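Local structure of inositol-1,4,5-trisphosphate 5-phosphatase 1 (1I9Z) at residues 10-15 and 330-335; 26-31 and 45-50; 293-298 and 310-315. The protein removes the 5-phosphate from soluble and lipid inositol phosphates, including phosphatidylinositol 4,5-bisphosphate, and so helps control phosphoinositide levels in membrane trafficking and signalling. One frame throughout, in Å; residues are numbered along the deposited sequence.

How the interactions relate
All three contacts lie in the catalytic 5-phosphatase domain, which has the DNase I-like fold. Interactions 2 and 3 are neighbours, with centres 8 Å apart. They share the six-stranded sheet, where strand 20-33 lies beside strand 309-320. Val29 O and Ala311 N, 2.8 Å apart, probably form one of the hydrogen bonds between these strands. Interaction 1 stands well away, about 18 Å from interaction 3 and 23 Å from interaction 2 between nearest atoms. Along the chain, interactions 2 and 3 come in turn between its two helices. Interactions 2 and 3 thus belong to the body of the domain, while interaction 1 pairs its two ends.

Interaction 1 of 3, residues 10-15 and 330-335; sequences HELRKR and EELYNQ
Leu332 (chi1 -81°) and Arg15 (chi1 -52°) both hold CG anti to the carbonyl carbon, beside the backbone N. The CB of each already points toward the other segment, and a bend at chi3 of Arg15 (-64°) helps to set its guanidinium. The two side chains cross obliquely. The contact is a helix pair made by the two ends of the domain: helix 3-14 near the N-terminus lies against helix 322-343 near the C-terminus, and Arg15 comes just after the end of helix 3-14. The backbones stay well apart, with Leu12 CA and Leu332 CA 8.1 Å from each other.

Leu332 lies between the two backbones and makes most of the contacts. Its CG faces Leu12 CD1 at 4.5 Å, and its CD1 reaches Glu11 CB at 4.4 Å. These are loose apolar contacts. Val8 also packs on Leu332, while Leu12 rests on Leu328 and Phe329, so a small apolar seam runs along the pair. No hydrogen bond joins residues 10-15 to residues 330-335.

The polar groups lie round this seam. The carboxylate of Glu11 turns away from the other helix. Its OE2 forms a salt bridge with Lys14 NZ at 3.2 Å, and the ammonium comes from above the carboxylate plane. Arg15 finds its strong partner in Glu18, which forms a salt bridge with NH1. Glu331 OE1 is 4.3 Å from Arg15 NH2, too far for a salt bridge, but the opposite charges probably attract weakly. The pair lies at the surface. At the edge of the guanidinium, Leu332 CD2 lies near its plane, 3.3 Å from Arg15 NH2.

Interaction 2 of 3, residues 26-31 and 45-50; sequences KIFVAS and NWLFPE
Strand residues 26-31 run past the end of a short helix, closest at Ala30 and Leu47, whose CA atoms are 7.3 Å apart; the chain leaves helical geometry at Phe48. No hydrogen bond joins the two segments. Phe28 points across to the turn. Its CG lies anti to the backbone N (chi1 -170°), which sends the ring out that way. The tip carbon CZ then meets two backbone carbonyls. Trp46 O lies at the ring edge, 3.3 Å from Phe28 CZ. Leu47 O sits over one face, offset toward the rim. Trp46 O is buried here and has no hydrogen-bond partner in the model, so the polarised ring edge may partly compensate it. The side chains of Phe28 and Pro49 meet from opposite directions, with Pro49 CD 3.5 Å from Phe28 CZ.

The helix is part of the connection in a beta-alpha-beta unit, in which strand 20-33 leads through helix 44-47 to the parallel strand 57-63. It packs on the sheet face that carries Phe28 and Ala30. Tyr310, from the neighbouring strand, lays its ring nearly parallel to that of Phe28.

Ala30 is small enough to let an indole close to the strand. Trp46 CZ2 is 3.5 Å from Ala30 CB, and Ser31 N lies at the indole edge. Leu47 CD1 stands 3.6 Å above the indole plane, over its centre. The same methyl is 3.7 Å from Ala30 CB and 4.0 Å from Phe28 CE2. Trp46 NE1 donates its hydrogen bond to Ile309 O, which ties the indole to the start of strand 309-320.

Interaction 3 of 3, residues 293-298 and 310-315; sequences PHSYQS and YATYEA
Ser295 O accepts two hydrogen bonds: one from Thr312 N at 3.0 Å and one from a water. The CA-H of Ala311 also approaches this oxygen, with Ala311 CA 3.1 Å from Ser295 O. The same water donates to Thr312 O, which in addition accepts from His294 N at 2.9 Å. One water thus bridges two carbonyls of facing strands, and it sits over one face of the Tyr313 ring, offset toward the rim.

The strands form an antiparallel beta hairpin, 292-298 with 309-320, at the edge of the six-stranded sheet. Gln297 and Tyr310 make a regular hydrogen-bonded pair, with both N-H groups nearly in line with the C=O they meet. Between Pro293, paired with Tyr313, and Tyr296, paired with Ala311, the register slips by one residue, a beta bulge. Thr312 serves the irregular part with its side chain. Its OG1 stands between the backbone N and the carbonyl carbon (chi1 53°), and there it accepts from Ser295 N at 2.9 Å.

Pro293, Tyr296, Ala311 and Tyr313 share one face of the sheet, toward strand 283-288 of the second sheet in the DNase I-like sandwich. Pro293 CB packs on Tyr313 CE2 at 3.9 Å. The hydroxyl of Tyr296 bonds to Glu252 and to Ile285 N. On the other face Tyr310 CE2 meets Gln297 CB at 3.7 Å, while the amide of Gln297 turns off to Thr256.

Near the start of segment 293-298 the His294 ring points an edge at Glu314, its CE1 3.0 Å from Glu314 OE1. No hydrogen bond forms there, and Glu314 OE2 has a weak one with Asn24. The nearby carboxylate may somewhat favour a protonated imidazole. At the bulge Thr312 OG1 takes the N-H of Ser295, and the water adds a link between two carbonyls that already accept backbone bonds.

Interaction 1 of 3, residues 10-15 and 330-335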
# COMPACT_ATOMS: atom_id res chain seq x y z
N HIS A 10 -18.14 -26.46 8.34
CA HIS A 10 -18.61 -25.76 9.51
C HIS A 10 -17.92 -26.23 10.77
O HIS A 10 -17.48 -25.42 11.59
CB HIS A 10 -20.11 -25.93 9.66
CG HIS A 10 -20.72 -25.06 10.71
ND1 HIS A 10 -21.00 -25.50 11.98
CD2 HIS A 10 -21.04 -23.74 10.69
CE1 HIS A 10 -21.47 -24.50 12.70
NE2 HIS A 10 -21.50 -23.42 11.94
N GLU A 11 -17.81 -27.55 10.91
CA GLU A 11 -17.18 -28.18 12.07
C GLU A 11 -15.69 -27.94 12.09
O GLU A 11 -15.11 -27.59 13.11
CB GLU A 11 -17.44 -29.69 12.05
CG GLU A 11 -18.86 -30.08 12.42
CD GLU A 11 -19.25 -29.54 13.79
OE1 GLU A 11 -18.46 -29.70 14.75
OE2 GLU A 11 -20.35 -28.94 13.90
N LEU A 12 -15.09 -28.13 10.92
CA LEU A 12 -13.66 -27.97 10.74
C LEU A 12 -13.23 -26.56 11.11
O LEU A 12 -12.16 -26.36 11.66
CB LEU A 12 -13.32 -28.27 9.29
CG LEU A 12 -12.02 -29.00 8.98
CD1 LEU A 12 -11.85 -30.21 9.87
CD2 LEU A 12 -12.03 -29.40 7.53
N ARG A 13 -14.09 -25.60 10.83
CA ARG A 13 -13.80 -24.21 11.14
C ARG A 13 -13.60 -24.04 12.64
O ARG A 13 -12.86 -23.17 13.10
CB ARG A 13 -14.94 -23.32 10.64
CG ARG A 13 -14.59 -21.86 10.53
CD ARG A 13 -15.78 -21.03 10.06
NE ARG A 13 -16.19 -21.38 8.70
CZ ARG A 13 -16.58 -20.48 7.79
NH1 ARG A 13 -16.60 -19.19 8.11
NH2 ARG A 13 -16.93 -20.87 6.56
N LYS A 14 -14.27 -24.89 13.42
CA LYS A 14 -14.13 -24.82 14.87
C LYS A 14 -12.80 -25.45 15.32
O LYS A 14 -12.29 -25.13 16.39
CB LYS A 14 -15.32 -25.52 15.55
CG LYS A 14 -16.67 -24.86 15.27
CD LYS A 14 -17.85 -25.77 15.64
CE LYS A 14 -19.19 -25.13 15.30
NZ LYS A 14 -20.34 -26.09 15.40
N ARG A 15 -12.23 -26.34 14.51
CA ARG A 15 -10.98 -26.98 14.88
C ARG A 15 -9.74 -26.52 14.08
O ARG A 15 -8.77 -27.26 13.94
CB ARG A 15 -11.13 -28.49 14.75
CG ARG A 15 -12.34 -29.02 15.49
CD ARG A 15 -12.18 -30.48 15.85
NE ARG A 15 -12.10 -31.34 14.68
CZ ARG A 15 -11.38 -32.46 14.62
NH1 ARG A 15 -10.67 -32.85 15.68
NH2 ARG A 15 -11.36 -33.19 13.51
N GLU A 330 -11.94 -35.36 5.19
CA GLU A 330 -12.45 -36.65 4.74
C GLU A 330 -13.00 -37.49 5.92
O GLU A 330 -14.06 -38.11 5.82
CB GLU A 330 -11.37 -37.42 3.98
CG GLU A 330 -10.86 -36.74 2.70
CD GLU A 330 -11.96 -36.40 1.70
OE1 GLU A 330 -12.99 -37.13 1.65
OE2 GLU A 330 -11.80 -35.41 0.94
N GLU A 331 -12.27 -37.50 7.04
CA GLU A 331 -12.69 -38.24 8.22
C GLU A 331 -14.05 -37.71 8.70
O GLU A 331 -15.00 -38.48 8.82
CB GLU A 331 -11.63 -38.08 9.30
CG GLU A 331 -12.10 -38.23 10.72
CD GLU A 331 -10.97 -37.98 11.69
OE1 GLU A 331 -11.23 -37.44 12.79
OE2 GLU A 331 -9.81 -38.33 11.35
N LEU A 332 -14.15 -36.41 8.95
CA LEU A 332 -15.40 -35.81 9.39
C LEU A 332 -16.51 -36.09 8.40
O LEU A 332 -17.64 -36.38 8.79
CB LEU A 332 -15.25 -34.29 9.52
CG LEU A 332 -14.62 -33.64 10.75
CD1 LEU A 332 -15.62 -33.64 11.91
CD2 LEU A 332 -13.34 -34.35 11.13
N TYR A 333 -16.20 -36.00 7.11
CA TYR A 333 -17.17 -36.24 6.05
C TYR A 333 -17.73 -37.67 6.05
O TYR A 333 -18.93 -37.87 5.86
CB TYR A 333 -16.55 -35.93 4.69
CG TYR A 333 -17.53 -35.94 3.55
CD1 TYR A 333 -18.06 -34.75 3.05
CD2 TYR A 333 -17.95 -37.14 2.96
CE1 TYR A 333 -18.98 -34.75 2.00
CE2 TYR A 333 -18.86 -37.16 1.92
CZ TYR A 333 -19.38 -35.97 1.44
OH TYR A 333 -20.26 -35.98 0.38
N ASN A 334 -16.84 -38.65 6.22
CA ASN A 334 -17.24 -40.06 6.26
C ASN A 334 -18.06 -40.33 7.51
O ASN A 334 -19.14 -40.94 7.45
CB ASN A 334 -16.01 -40.98 6.31
CG ASN A 334 -15.34 -41.13 4.97
OD1 ASN A 334 -15.96 -40.95 3.92
ND2 ASN A 334 -14.06 -41.50 5.00
N GLN A 335 -17.54 -39.89 8.65
CA GLN A 335 -18.24 -40.09 9.90
C GLN A 335 -19.67 -39.59 9.76
O GLN A 335 -20.61 -40.24 10.23
CB GLN A 335 -17.52 -39.35 11.01
CG GLN A 335 -18.08 -39.65 12.36
CD GLN A 335 -17.59 -38.67 13.39
OE1 GLN A 335 -18.13 -37.58 13.52
NE2 GLN A 335 -16.55 -39.05 14.11

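Interaction 2 of 3, residues 26-31 and 45-50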
# COMPACT_ATOMS: atom_id res chain seq x y z
N LYS A 26 5.04 -7.56 10.46
CA LYS A 26 5.05 -6.08 10.50
C LYS A 26 5.40 -5.54 9.10
O LYS A 26 6.40 -5.95 8.50
CB LYS A 26 6.13 -5.56 11.47
CG LYS A 26 5.88 -5.91 12.95
CD LYS A 26 7.19 -5.66 13.73
CE LYS A 26 6.99 -5.58 15.28
NZ LYS A 26 6.96 -4.12 15.79
N ILE A 27 4.59 -4.60 8.60
CA ILE A 27 4.78 -4.08 7.26
C ILE A 27 4.88 -2.56 7.28
O ILE A 27 4.05 -1.88 7.90
CB ILE A 27 3.61 -4.48 6.35
CG1 ILE A 27 3.51 -6.01 6.28
CG2 ILE A 27 3.84 -3.84 4.95
CD1 ILE A 27 2.24 -6.54 5.51
N PHE A 28 5.89 -2.04 6.63
CA PHE A 28 6.16 -0.58 6.61
C PHE A 28 5.93 -0.13 5.19
O PHE A 28 6.58 -0.65 4.26
CB PHE A 28 7.62 -0.31 6.98
CG PHE A 28 7.94 1.16 7.21
CD1 PHE A 28 7.96 1.68 8.53
CD2 PHE A 28 8.24 2.03 6.14
CE1 PHE A 28 8.28 3.02 8.79
CE2 PHE A 28 8.56 3.40 6.37
CZ PHE A 28 8.57 3.90 7.73
N VAL A 29 5.01 0.81 4.99
CA VAL A 29 4.66 1.29 3.67
C VAL A 29 5.06 2.73 3.58
O VAL A 29 4.71 3.54 4.43
CB VAL A 29 3.13 1.14 3.37
CG1 VAL A 29 2.77 1.76 1.95
CG2 VAL A 29 2.73 -0.30 3.41
N ALA A 30 5.84 3.04 2.56
CA ALA A 30 6.42 4.35 2.37
C ALA A 30 6.18 4.88 0.96
O ALA A 30 6.39 4.17 -0.01
CB ALA A 30 8.00 4.26 2.63
N SER A 31 5.85 6.17 0.88
CA SER A 31 5.55 6.83 -0.38
C SER A 31 6.25 8.19 -0.50
O SER A 31 6.29 9.00 0.47
CB SER A 31 4.01 7.02 -0.52
OG SER A 31 3.74 7.34 -1.86
N ASN A 45 15.07 9.59 8.46
CA ASN A 45 13.86 10.17 9.09
C ASN A 45 12.59 9.62 8.46
O ASN A 45 11.52 9.57 9.09
CB ASN A 45 13.88 11.71 8.96
CG ASN A 45 14.97 12.34 9.87
OD1 ASN A 45 15.37 13.53 9.69
ND2 ASN A 45 15.45 11.55 10.86
N TRP A 46 12.74 9.16 7.23
CA TRP A 46 11.57 8.62 6.53
C TRP A 46 11.33 7.12 6.75
O TRP A 46 10.23 6.66 7.08
CB TRP A 46 11.70 9.00 5.04
CG TRP A 46 10.61 8.39 4.12
CD1 TRP A 46 9.27 8.28 4.37
CD2 TRP A 46 10.81 7.90 2.79
NE1 TRP A 46 8.60 7.77 3.26
CE2 TRP A 46 9.52 7.53 2.27
CE3 TRP A 46 11.95 7.75 1.97
CZ2 TRP A 46 9.36 7.02 1.00
CZ3 TRP A 46 11.82 7.25 0.72
CH2 TRP A 46 10.52 6.89 0.20
N LEU A 47 12.38 6.34 6.55
CA LEU A 47 12.28 4.90 6.68
C LEU A 47 12.44 4.34 8.09
O LEU A 47 11.98 3.22 8.35
CB LEU A 47 13.29 4.24 5.71
CG LEU A 47 12.80 3.80 4.29
CD1 LEU A 47 11.48 4.48 3.82
CD2 LEU A 47 13.90 3.95 3.25
N PHE A 48 13.09 5.08 9.01
CA PHE A 48 13.23 4.58 10.42
C PHE A 48 12.73 5.73 11.31
O PHE A 48 13.46 6.24 12.19
CB PHE A 48 14.71 4.30 10.68
CG PHE A 48 15.32 3.41 9.64
CD1 PHE A 48 16.49 3.78 9.00
CD2 PHE A 48 14.75 2.17 9.37
CE1 PHE A 48 17.11 2.87 8.08
CE2 PHE A 48 15.33 1.27 8.48
CZ PHE A 48 16.52 1.63 7.83
N PRO A 49 11.50 6.16 11.09
CA PRO A 49 10.91 7.27 11.84
C PRO A 49 10.60 7.04 13.27
O PRO A 49 10.59 8.00 14.07
CB PRO A 49 9.64 7.56 11.08
CG PRO A 49 9.16 6.11 10.80
CD PRO A 49 10.46 5.47 10.27
N GLU A 50 10.30 5.79 13.61
CA GLU A 50 9.91 5.49 14.99
C GLU A 50 11.04 4.84 15.71
O GLU A 50 12.02 4.41 15.10
CB GLU A 50 8.67 4.54 15.04
CG GLU A 50 8.57 3.44 13.93
CD GLU A 50 9.91 2.68 13.65
OE1 GLU A 50 10.39 1.99 14.59
OE2 GLU A 50 10.47 2.78 12.50

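Interaction 3 of 3, residues 293-298 and 310-315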
# COMPACT_ATOMS: atom_id res chain seq x y z
N PRO A 293 -3.82 -1.28 11.48
CA PRO A 293 -3.03 -0.06 11.26
C PRO A 293 -2.48 0.55 12.50
O PRO A 293 -3.12 0.56 13.57
CB PRO A 293 -4.03 0.86 10.55
CG PRO A 293 -5.33 0.48 11.27
CD PRO A 293 -5.27 -1.02 11.29
N HIS A 294 -1.26 1.06 12.40
CA HIS A 294 -0.67 1.69 13.53
C HIS A 294 -0.40 3.16 13.28
O HIS A 294 -1.19 4.01 13.71
CB HIS A 294 0.58 0.92 13.97
CG HIS A 294 0.24 -0.34 14.71
ND1 HIS A 294 0.03 -1.55 14.08
CD2 HIS A 294 -0.01 -0.56 16.02
CE1 HIS A 294 -0.34 -2.46 14.97
NE2 HIS A 294 -0.37 -1.88 16.16
N SER A 295 0.66 3.47 12.56
CA SER A 295 1.04 4.87 12.31
C SER A 295 0.70 5.33 10.90
O SER A 295 0.57 4.52 9.97
CB SER A 295 2.55 5.05 12.52
OG SER A 295 2.91 4.68 13.82
N TYR A 296 0.56 6.65 10.75
CA TYR A 296 0.31 7.24 9.42
C TYR A 296 0.83 8.64 9.55
O TYR A 296 0.17 9.51 10.16
CB TYR A 296 -1.20 7.26 9.11
CG TYR A 296 -1.63 7.81 7.74
CD1 TYR A 296 -2.87 8.37 7.57
CD2 TYR A 296 -0.81 7.64 6.59
CE1 TYR A 296 -3.35 8.72 6.29
CE2 TYR A 296 -1.26 8.03 5.32
CZ TYR A 296 -2.55 8.55 5.16
OH TYR A 296 -3.05 8.81 3.88
N GLN A 297 1.97 8.92 8.94
CA GLN A 297 2.56 10.26 9.12
C GLN A 297 3.34 10.74 7.90
O GLN A 297 3.74 9.92 7.05
CB GLN A 297 3.63 10.19 10.24
CG GLN A 297 3.13 10.23 11.70
CD GLN A 297 2.16 11.39 11.96
OE1 GLN A 297 2.36 12.56 11.50
NE2 GLN A 297 1.08 11.08 12.66
N SER A 298 3.60 12.05 7.88
CA SER A 298 4.49 12.67 6.90
C SER A 298 5.82 12.87 7.68
O SER A 298 5.86 12.83 8.92
CB SER A 298 3.97 13.98 6.34
OG SER A 298 3.97 15.02 7.29
N TYR A 310 4.49 7.73 5.44
CA TYR A 310 4.56 6.30 5.65
C TYR A 310 3.37 5.85 6.49
O TYR A 310 2.71 6.68 7.15
CB TYR A 310 5.89 5.85 6.33
CG TYR A 310 5.99 6.29 7.79
CD1 TYR A 310 5.50 5.46 8.81
CD2 TYR A 310 6.48 7.53 8.12
CE1 TYR A 310 5.53 5.87 10.15
CE2 TYR A 310 6.47 7.98 9.47
CZ TYR A 310 6.01 7.15 10.45
OH TYR A 310 6.09 7.55 11.77
N ALA A 311 3.12 4.54 6.49
CA ALA A 311 2.08 3.97 7.32
C ALA A 311 2.66 2.64 7.79
O ALA A 311 3.48 2.02 7.05
CB ALA A 311 0.76 3.74 6.50
N THR A 312 2.26 2.18 8.99
CA THR A 312 2.71 0.88 9.47
C THR A 312 1.50 -0.02 9.74
O THR A 312 0.39 0.46 10.10
CB THR A 312 3.56 1.00 10.75
OG1 THR A 312 2.83 1.76 11.73
CG2 THR A 312 4.85 1.69 10.45
N TYR A 313 1.70 -1.32 9.57
CA TYR A 313 0.64 -2.31 9.80
C TYR A 313 1.17 -3.60 10.41
O TYR A 313 2.38 -3.90 10.33
CB TYR A 313 0.01 -2.75 8.48
CG TYR A 313 -0.55 -1.63 7.65
CD1 TYR A 313 0.21 -1.01 6.65
CD2 TYR A 313 -1.84 -1.17 7.88
CE1 TYR A 313 -0.30 0.08 5.90
CE2 TYR A 313 -2.38 -0.08 7.15
CZ TYR A 313 -1.60 0.55 6.16
OH TYR A 313 -2.10 1.58 5.43
N GLU A 314 0.25 -4.33 11.03
CA GLU A 314 0.55 -5.67 11.50
C GLU A 314 -0.37 -6.47 10.63
O GLU A 314 -1.53 -6.10 10.48
CB GLU A 314 0.19 -5.89 12.96
CG GLU A 314 1.26 -5.42 13.89
CD GLU A 314 0.95 -5.81 15.33
OE1 GLU A 314 -0.07 -5.34 15.89
OE2 GLU A 314 1.73 -6.61 15.88
N ALA A 315 0.12 -7.57 10.06
CA ALA A 315 -0.70 -8.37 9.18
C ALA A 315 -0.67 -9.80 9.70
O ALA A 315 0.41 -10.39 9.83
CB ALA A 315 -0.13 -8.33 7.75
O HOH W 1 -1.36 2.54 9.37
O HOH W 2 5.90 4.91 13.83